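Local coordinates for uncharacterized protein AF_1382 (Archaeoglobus fulgidus DSM 4304, PDB 2QVO) that is of unknown function but has a winged helix-turn-helix-like architecture, consistent with a role in binding DNA, at residues A[20-23]-A[24-28]. Residues are numbered along the deposited sequence; the frame is centred on the assembly and turned at random.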
ATOM      1  N   THR A  20      -3.823  -0.370   2.793  1.00 14.07           N
ATOM      2  CA  THR A  20      -4.551  -1.431   2.054  1.00 13.80           C
ATOM      3  C   THR A  20      -3.696  -2.669   1.815  1.00 13.86           C
ATOM      4  O   THR A  20      -4.154  -3.800   2.026  1.00 14.14           O
ATOM      5  CB  THR A  20      -5.126  -0.917   0.699  1.00 14.12           C
ATOM      6  OG1 THR A  20      -6.078   0.125   0.952  1.00 14.49           O
ATOM      7  CG2 THR A  20      -5.826  -2.051  -0.054  1.00 13.54           C
ATOM      8  N   ILE A  21      -2.459  -2.471   1.366  1.00 13.19           N
ATOM      9  CA  ILE A  21      -1.520  -3.578   1.175  1.00 13.26           C
ATOM     10  C   ILE A  21      -1.277  -4.282   2.508  1.00 14.21           C
ATOM     11  O   ILE A  21      -1.283  -5.505   2.582  1.00 13.93           O
ATOM     12  CB  ILE A  21      -0.171  -3.081   0.583  1.00 13.66           C
ATOM     13  CG1 ILE A  21      -0.406  -2.365  -0.754  1.00 12.15           C
ATOM     14  CG2 ILE A  21       0.849  -4.237   0.415  1.00 13.26           C
ATOM     15  CD1 ILE A  21       0.814  -1.563  -1.246  1.00 13.68           C
ATOM     16  N   TYR A  22      -1.049  -3.489   3.551  1.00 14.21           N
ATOM     17  CA  TYR A  22      -0.794  -4.005   4.890  1.00 15.35           C
ATOM     18  C   TYR A  22      -1.925  -4.935   5.370  1.00 15.08           C
ATOM     19  O   TYR A  22      -1.675  -6.110   5.701  1.00 15.58           O
ATOM     20  CB  TYR A  22      -0.578  -2.825   5.850  1.00 15.86           C
ATOM     21  CG  TYR A  22      -0.418  -3.221   7.302  1.00 17.52           C
ATOM     22  CD1 TYR A  22       0.778  -3.779   7.767  1.00 18.58           C
ATOM     23  CD2 TYR A  22      -1.465  -3.046   8.200  1.00 18.54           C
ATOM     24  CE1 TYR A  22       0.917  -4.153   9.109  1.00 20.72           C
ATOM     25  CE2 TYR A  22      -1.333  -3.408   9.543  1.00 21.84           C
ATOM     26  CZ  TYR A  22      -0.150  -3.956   9.984  1.00 19.79           C
ATOM     27  OH  TYR A  22      -0.048  -4.318  11.311  1.00 22.59           O
ATOM     28  N   TYR A  23      -3.152  -4.424   5.388  1.00 15.01           N
ATOM     29  CA  TYR A  23      -4.292  -5.191   5.895  1.00 14.96           C
ATOM     30  C   TYR A  23      -4.634  -6.383   5.011  1.00 14.13           C
ATOM     31  O   TYR A  23      -4.961  -7.449   5.513  1.00 12.89           O
ATOM     32  CB  TYR A  23      -5.513  -4.311   6.117  1.00 16.48           C
ATOM     33  CG  TYR A  23      -5.357  -3.446   7.345  1.00 19.06           C
ATOM     34  CD1 TYR A  23      -5.301  -4.024   8.621  1.00 20.59           C
ATOM     35  CD2 TYR A  23      -5.238  -2.070   7.235  1.00 19.99           C
ATOM     36  CE1 TYR A  23      -5.150  -3.246   9.753  1.00 22.27           C
ATOM     37  CE2 TYR A  23      -5.074  -1.274   8.367  1.00 21.82           C
ATOM     38  CZ  TYR A  23      -5.035  -1.873   9.618  1.00 21.78           C
ATOM     39  OH  TYR A  23      -4.884  -1.097  10.744  1.00 23.44           O
ATOM     40  N   GLU A  24      -4.534  -6.201   3.699  1.00 13.58           N
ATOM     41  CA  GLU A  24      -4.806  -7.313   2.775  1.00 14.56           C
ATOM     42  C   GLU A  24      -3.791  -8.464   2.965  1.00 14.87           C
ATOM     43  O   GLU A  24      -4.175  -9.637   3.038  1.00 14.67           O
ATOM     44  CB  GLU A  24      -4.825  -6.802   1.330  1.00 14.04           C
ATOM     45  CG  GLU A  24      -5.069  -7.876   0.275  1.00 17.45           C
ATOM     46  CD  GLU A  24      -6.510  -8.381   0.212  1.00 20.53           C
ATOM     47  OE1 GLU A  24      -6.889  -8.866  -0.872  1.00 22.33           O
ATOM     48  OE2 GLU A  24      -7.249  -8.328   1.229  1.00 21.44           O
ATOM     49  N   SER A  25      -2.505  -8.132   3.075  1.00 15.54           N
ATOM     50  CA  SER A  25      -1.468  -9.155   3.277  1.00 17.49           C
ATOM     51  C   SER A  25      -1.599  -9.825   4.650  1.00 18.11           C
ATOM     52  O   SER A  25      -1.489 -11.054   4.761  1.00 17.82           O
ATOM     53  CB  SER A  25      -0.070  -8.566   3.095  1.00 17.96           C
ATOM     54  OG  SER A  25       0.073  -7.403   3.887  1.00 23.01           O
ATOM     55  N   LEU A  26      -1.862  -9.013   5.675  1.00 18.24           N
ATOM     56  CA  LEU A  26      -2.071  -9.481   7.044  1.00 19.79           C
ATOM     57  C   LEU A  26      -3.190 -10.532   7.131  1.00 19.29           C
ATOM     58  O   LEU A  26      -3.120 -11.455   7.942  1.00 19.26           O
ATOM     59  CB  LEU A  26      -2.431  -8.292   7.940  1.00 19.66           C
ATOM     60  CG  LEU A  26      -2.265  -8.345   9.460  1.00 22.79           C
ATOM     61  CD1 LEU A  26      -0.830  -7.999   9.833  1.00 24.98           C
ATOM     62  CD2 LEU A  26      -3.233  -7.347  10.110  1.00 21.98           C
ATOM     63  N   GLY A  27      -4.221 -10.378   6.307  1.00 18.69           N
ATOM     64  CA  GLY A  27      -5.369 -11.293   6.335  1.00 19.42           C
ATOM     65  C   GLY A  27      -5.105 -12.576   5.570  1.00 19.30           C
ATOM     66  O   GLY A  27      -5.890 -13.535   5.655  1.00 19.11           O
ATOM     67  N   GLY A  28      -4.006 -12.584   4.813  1.00 19.45           N
ATOM     68  CA  GLY A  28      -3.553 -13.758   4.061  1.00 19.95           C
ATOM     69  C   GLY A  28      -3.797 -13.744   2.568  1.00 19.40           C
ATOM     70  O   GLY A  28      -3.723 -14.784   1.912  1.00 20.37           O
TER
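T20 and E24 meet in the last turns of helix 12-26, which closes at G28 in a Schellman motif. The T20 carbonyl accepts a hydrogen bond from the E24 amide, while the T20 hydroxyl bonds back to the carbonyl of E16. I21 turns its side chain into the core, against I36, I71 and L73, and its carbonyl carries more than the routine i to i+4 bond: besides the S25 amide (N to I21 O 2.9 Å), it has the S25 hydroxyl close by, with OG 2.7 Å from I21 O. With chi1 at 51°, S25 OG folds back over the preceding turn and also lies 2.8 Å from Y22 O; its single proton can serve either carbonyl. Y22, its CG anti to the backbone N (chi1 175°), points the same way as L26, and its ring also packs on helix 75-90. The ring of Y23 takes Y22 CD2 over the centre of one face, 3.8 Å above the plane. The Y23 carbonyl receives a less straight bond from the G27 amide than those given by E24, S25 and L26, 139° at the hydrogen. L26 lies alongside both tyrosines, CD1 at the Y22 phenol end and CD2 4.2 Å from Y23 CD1.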